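Local coordinates for salicylic acid-binding protein 2 (Nicotiana tabacum, PDB 1XKL), which hydrolyses methyl salicylate to salicylate and methanol, an esterase step in the signalling that activates systemic acquired resistance in tobacco, at residues A[147-157]-A[169-180]. Residues are numbered along the deposited sequence; the frame is centred on the assembly and turned at random.
Sequences TSMFFGPKFLA and LALASSLVRPSS. With STH (2-amino-4H-1,3-benzoxathiin-4-ol), chain E.
S180 OG is gripped by two backbone groups: it donates to T147 O at 2.8 Å, nearly in line with the carbonyl bond (172°), and accepts from the backbone N of F182. With chi1 at 177°, OG points away from its own backbone N and reaches across to the T147 carbonyl. Next along, M149 and S179 form a single antiparallel hydrogen-bonded bridge, with S179 N to M149 O at 2.6 Å and M149 N to S179 O at 2.7 Å; the latter donor stands well above the carbonyl plane. The bridge ties 169-180 to strand 147-150, which also pairs with strand 135-138, in the cap region of this alpha/beta hydrolase. CE of M149, a selenomethionine here, is turned by a bend near the end of its side chain and lies 3.8 Å from both S179 OG and the ligand's O8, while F151 and F155 also line the pocket. Beyond the bridge, P178 CD makes an off-centre CH-pi contact with the F150 ring, 4.3 Å from its centroid, and V176 O meets that ring's edge. Helices 153-157 and 169-175 run roughly antiparallel (143°); L156 CD1 and V176 CG1 meet tip to tip at 3.9 Å, and both methyls of L169 touch A157 CB.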
loop_
_atom_site.group_PDB
_atom_site.type_symbol
_atom_site.label_atom_id
_atom_site.label_comp_id
_atom_site.label_asym_id
_atom_site.label_seq_id
_atom_site.Cartn_x
_atom_site.Cartn_y
_atom_site.Cartn_z
ATOM N N THR A 147 7.668 -8.259 24.961
ATOM C CA THR A 147 8.549 -7.868 23.866
ATOM C C THR A 147 8.622 -8.944 22.782
ATOM O O THR A 147 8.705 -10.131 23.089
ATOM C CB THR A 147 9.982 -7.602 24.395
ATOM O OG1 THR A 147 9.943 -6.556 25.372
ATOM C CG2 THR A 147 10.912 -7.194 23.261
ATOM N N SER A 148 8.586 -8.527 21.520
ATOM C CA SER A 148 8.671 -9.471 20.411
ATOM C C SER A 148 10.068 -9.396 19.807
ATOM O O SER A 148 10.715 -8.346 19.856
ATOM C CB SER A 148 7.614 -9.156 19.337
ATOM O OG SER A 148 7.834 -7.888 18.740
HETATM N N MSE A 149 10.536 -10.515 19.262
HETATM C CA MSE A 149 11.856 -10.585 18.644
HETATM C C MSE A 149 11.700 -11.051 17.199
HETATM O O MSE A 149 11.047 -12.060 16.940
HETATM C CB MSE A 149 12.743 -11.567 19.422
HETATM C CG MSE A 149 14.140 -11.744 18.855
HETATM SE SE MSE A 149 15.225 -12.969 19.926
HETATM C CE MSE A 149 14.159 -14.566 19.678
ATOM N N PHE A 150 12.286 -10.313 16.264
ATOM C CA PHE A 150 12.183 -10.666 14.850
ATOM C C PHE A 150 13.530 -10.553 14.164
ATOM O O PHE A 150 14.027 -9.451 13.924
ATOM C CB PHE A 150 11.156 -9.757 14.160
ATOM C CG PHE A 150 10.897 -10.102 12.712
ATOM C CD1 PHE A 150 10.805 -11.424 12.300
ATOM C CD2 PHE A 150 10.708 -9.094 11.770
ATOM C CE1 PHE A 150 10.527 -11.744 10.968
ATOM C CE2 PHE A 150 10.428 -9.403 10.433
ATOM C CZ PHE A 150 10.339 -10.730 10.037
ATOM N N PHE A 151 14.131 -11.701 13.862
ATOM C CA PHE A 151 15.433 -11.726 13.203
ATOM C C PHE A 151 15.399 -10.962 11.882
ATOM O O PHE A 151 14.426 -11.041 11.134
ATOM C CB PHE A 151 15.878 -13.172 12.935
ATOM C CG PHE A 151 16.037 -14.006 14.175
ATOM C CD1 PHE A 151 16.358 -13.409 15.394
ATOM C CD2 PHE A 151 15.904 -15.389 14.121
ATOM C CE1 PHE A 151 16.544 -14.181 16.539
ATOM C CE2 PHE A 151 16.087 -16.170 15.260
ATOM C CZ PHE A 151 16.408 -15.563 16.476
ATOM N N GLY A 152 16.464 -10.216 11.614
ATOM C CA GLY A 152 16.552 -9.466 10.378
ATOM C C GLY A 152 17.409 -10.255 9.405
ATOM O O GLY A 152 18.060 -11.222 9.809
ATOM N N PRO A 153 17.435 -9.875 8.119
ATOM C CA PRO A 153 18.231 -10.574 7.102
ATOM C C PRO A 153 19.739 -10.631 7.377
ATOM O O PRO A 153 20.381 -11.653 7.124
ATOM C CB PRO A 153 17.891 -9.815 5.818
ATOM C CG PRO A 153 17.519 -8.440 6.315
ATOM C CD PRO A 153 16.685 -8.759 7.519
ATOM N N LYS A 154 20.295 -9.533 7.881
ATOM C CA LYS A 154 21.722 -9.463 8.201
ATOM C C LYS A 154 22.027 -10.450 9.326
ATOM O O LYS A 154 22.977 -11.234 9.246
ATOM C CB LYS A 154 22.100 -8.046 8.659
ATOM C CG LYS A 154 21.726 -6.923 7.691
ATOM C CD LYS A 154 22.468 -7.069 6.374
ATOM C CE LYS A 154 22.106 -5.949 5.396
ATOM N NZ LYS A 154 22.517 -4.587 5.884
ATOM N N PHE A 155 21.207 -10.412 10.372
ATOM C CA PHE A 155 21.393 -11.294 11.519
ATOM C C PHE A 155 21.372 -12.750 11.093
ATOM O O PHE A 155 22.169 -13.558 11.573
ATOM C CB PHE A 155 20.310 -11.048 12.569
ATOM C CG PHE A 155 20.462 -11.890 13.812
ATOM C CD1 PHE A 155 19.654 -13.001 14.024
ATOM C CD2 PHE A 155 21.419 -11.563 14.774
ATOM C CE1 PHE A 155 19.783 -13.769 15.184
ATOM C CE2 PHE A 155 21.557 -12.323 15.935
ATOM C CZ PHE A 155 20.741 -13.429 16.139
ATOM N N LEU A 156 20.456 -13.093 10.192
ATOM C CA LEU A 156 20.374 -14.469 9.726
ATOM C C LEU A 156 21.614 -14.862 8.936
ATOM O O LEU A 156 22.200 -15.917 9.164
ATOM C CB LEU A 156 19.143 -14.672 8.837
ATOM C CG LEU A 156 17.761 -14.601 9.466
ATOM C CD1 LEU A 156 16.721 -14.673 8.354
ATOM C CD2 LEU A 156 17.571 -15.752 10.468
ATOM N N ALA A 157 22.019 -14.006 8.008
ATOM C CA ALA A 157 23.166 -14.301 7.154
ATOM C C ALA A 157 24.534 -14.319 7.827
ATOM O O ALA A 157 25.387 -15.125 7.465
ATOM C CB ALA A 157 23.190 -13.330 5.987
ATOM N N LEU A 169 19.521 -19.624 3.088
ATOM C CA LEU A 169 19.357 -18.268 3.575
ATOM C C LEU A 169 18.111 -17.685 2.904
ATOM O O LEU A 169 17.268 -17.061 3.555
ATOM C CB LEU A 169 20.588 -17.434 3.225
ATOM C CG LEU A 169 20.545 -15.925 3.488
ATOM C CD1 LEU A 169 20.348 -15.649 4.981
ATOM C CD2 LEU A 169 21.841 -15.302 2.988
ATOM N N ALA A 170 17.992 -17.906 1.596
ATOM C CA ALA A 170 16.841 -17.402 0.842
ATOM C C ALA A 170 15.556 -17.997 1.407
ATOM O O ALA A 170 14.533 -17.322 1.503
ATOM C CB ALA A 170 16.982 -17.758 -0.626
ATOM N N LEU A 171 15.619 -19.269 1.784
ATOM C CA LEU A 171 14.469 -19.952 2.345
ATOM C C LEU A 171 14.112 -19.354 3.704
ATOM O O LEU A 171 12.957 -18.975 3.945
ATOM C CB LEU A 171 14.777 -21.445 2.474
ATOM C CG LEU A 171 13.705 -22.360 3.071
ATOM C CD1 LEU A 171 12.464 -22.361 2.201
ATOM C CD2 LEU A 171 14.272 -23.773 3.197
ATOM N N ALA A 172 15.098 -19.243 4.592
ATOM C CA ALA A 172 14.837 -18.681 5.918
ATOM C C ALA A 172 14.284 -17.262 5.830
ATOM O O ALA A 172 13.342 -16.914 6.538
ATOM C CB ALA A 172 16.117 -18.689 6.762
ATOM N N SER A 173 14.866 -16.442 4.961
ATOM C CA SER A 173 14.416 -15.070 4.828
ATOM C C SER A 173 12.950 -14.938 4.433
ATOM O O SER A 173 12.277 -13.994 4.840
ATOM C CB SER A 173 15.291 -14.316 3.829
ATOM O OG SER A 173 16.593 -14.120 4.351
ATOM N N SER A 174 12.444 -15.881 3.650
ATOM C CA SER A 174 11.050 -15.809 3.229
ATOM C C SER A 174 10.092 -16.490 4.202
ATOM O O SER A 174 8.883 -16.443 4.005
ATOM C CB SER A 174 10.877 -16.447 1.854
ATOM O OG SER A 174 11.050 -17.848 1.945
ATOM N N LEU A 175 10.614 -17.119 5.252
ATOM C CA LEU A 175 9.737 -17.808 6.195
ATOM C C LEU A 175 9.821 -17.365 7.647
ATOM O O LEU A 175 8.928 -17.677 8.435
ATOM C CB LEU A 175 9.985 -19.312 6.130
ATOM C CG LEU A 175 9.581 -20.003 4.824
ATOM C CD1 LEU A 175 10.059 -21.455 4.835
ATOM C CD2 LEU A 175 8.072 -19.935 4.673
ATOM N N VAL A 176 10.884 -16.654 8.013
ATOM C CA VAL A 176 11.027 -16.215 9.398
ATOM C C VAL A 176 9.895 -15.303 9.839
ATOM O O VAL A 176 9.439 -14.453 9.085
ATOM C CB VAL A 176 12.367 -15.475 9.649
ATOM C CG1 VAL A 176 13.520 -16.458 9.563
ATOM C CG2 VAL A 176 12.544 -14.334 8.665
ATOM N N ARG A 177 9.440 -15.495 11.070
ATOM C CA ARG A 177 8.374 -14.678 11.613
ATOM C C ARG A 177 8.785 -14.168 12.987
ATOM O O ARG A 177 9.717 -14.691 13.605
ATOM C CB ARG A 177 7.086 -15.499 11.727
ATOM C CG ARG A 177 6.511 -15.978 10.389
ATOM C CD ARG A 177 5.344 -16.927 10.619
ATOM N NE ARG A 177 4.236 -16.258 11.294
ATOM C CZ ARG A 177 3.169 -16.880 11.782
ATOM N NH1 ARG A 177 3.055 -18.195 11.677
ATOM N NH2 ARG A 177 2.209 -16.187 12.378
ATOM N N PRO A 178 8.101 -13.129 13.484
ATOM C CA PRO A 178 8.466 -12.615 14.806
ATOM C C PRO A 178 8.116 -13.591 15.922
ATOM O O PRO A 178 7.141 -14.329 15.820
ATOM C CB PRO A 178 7.673 -11.309 14.905
ATOM C CG PRO A 178 6.477 -11.557 14.010
ATOM C CD PRO A 178 7.079 -12.288 12.836
ATOM N N SER A 179 8.932 -13.635 16.968
ATOM C CA SER A 179 8.613 -14.503 18.091
ATOM C C SER A 179 8.920 -13.737 19.376
ATOM O O SER A 179 8.712 -12.523 19.430
ATOM C CB SER A 179 9.377 -15.843 18.021
ATOM O OG SER A 179 10.728 -15.744 18.420
ATOM N N SER A 180 9.428 -14.417 20.395
ATOM C CA SER A 180 9.706 -13.749 21.664
ATOM C C SER A 180 10.557 -14.668 22.517
ATOM O O SER A 180 10.556 -15.876 22.304
ATOM C CB SER A 180 8.370 -13.452 22.365
ATOM O OG SER A 180 8.534 -12.859 23.642
HETATM C C8 STH E . 16.580 -18.078 19.799
HETATM O O8 STH E . 15.851 -17.765 20.904
HETATM C C1 STH E . 17.890 -17.427 19.510
HETATM C C2 STH E . 18.641 -17.801 18.285
HETATM C C3 STH E . 19.891 -17.176 18.013
HETATM C C4 STH E . 20.408 -16.178 18.896
HETATM C C5 STH E . 19.689 -15.806 20.074
HETATM C C6 STH E . 18.448 -16.408 20.370
HETATM C C7 STH E . 17.116 -19.647 17.830
HETATM O O2 STH E . 18.161 -18.794 17.392
HETATM N N7 STH E . 16.429 -20.085 16.706
HETATM S S7 STH E . 16.086 -19.060 18.925
#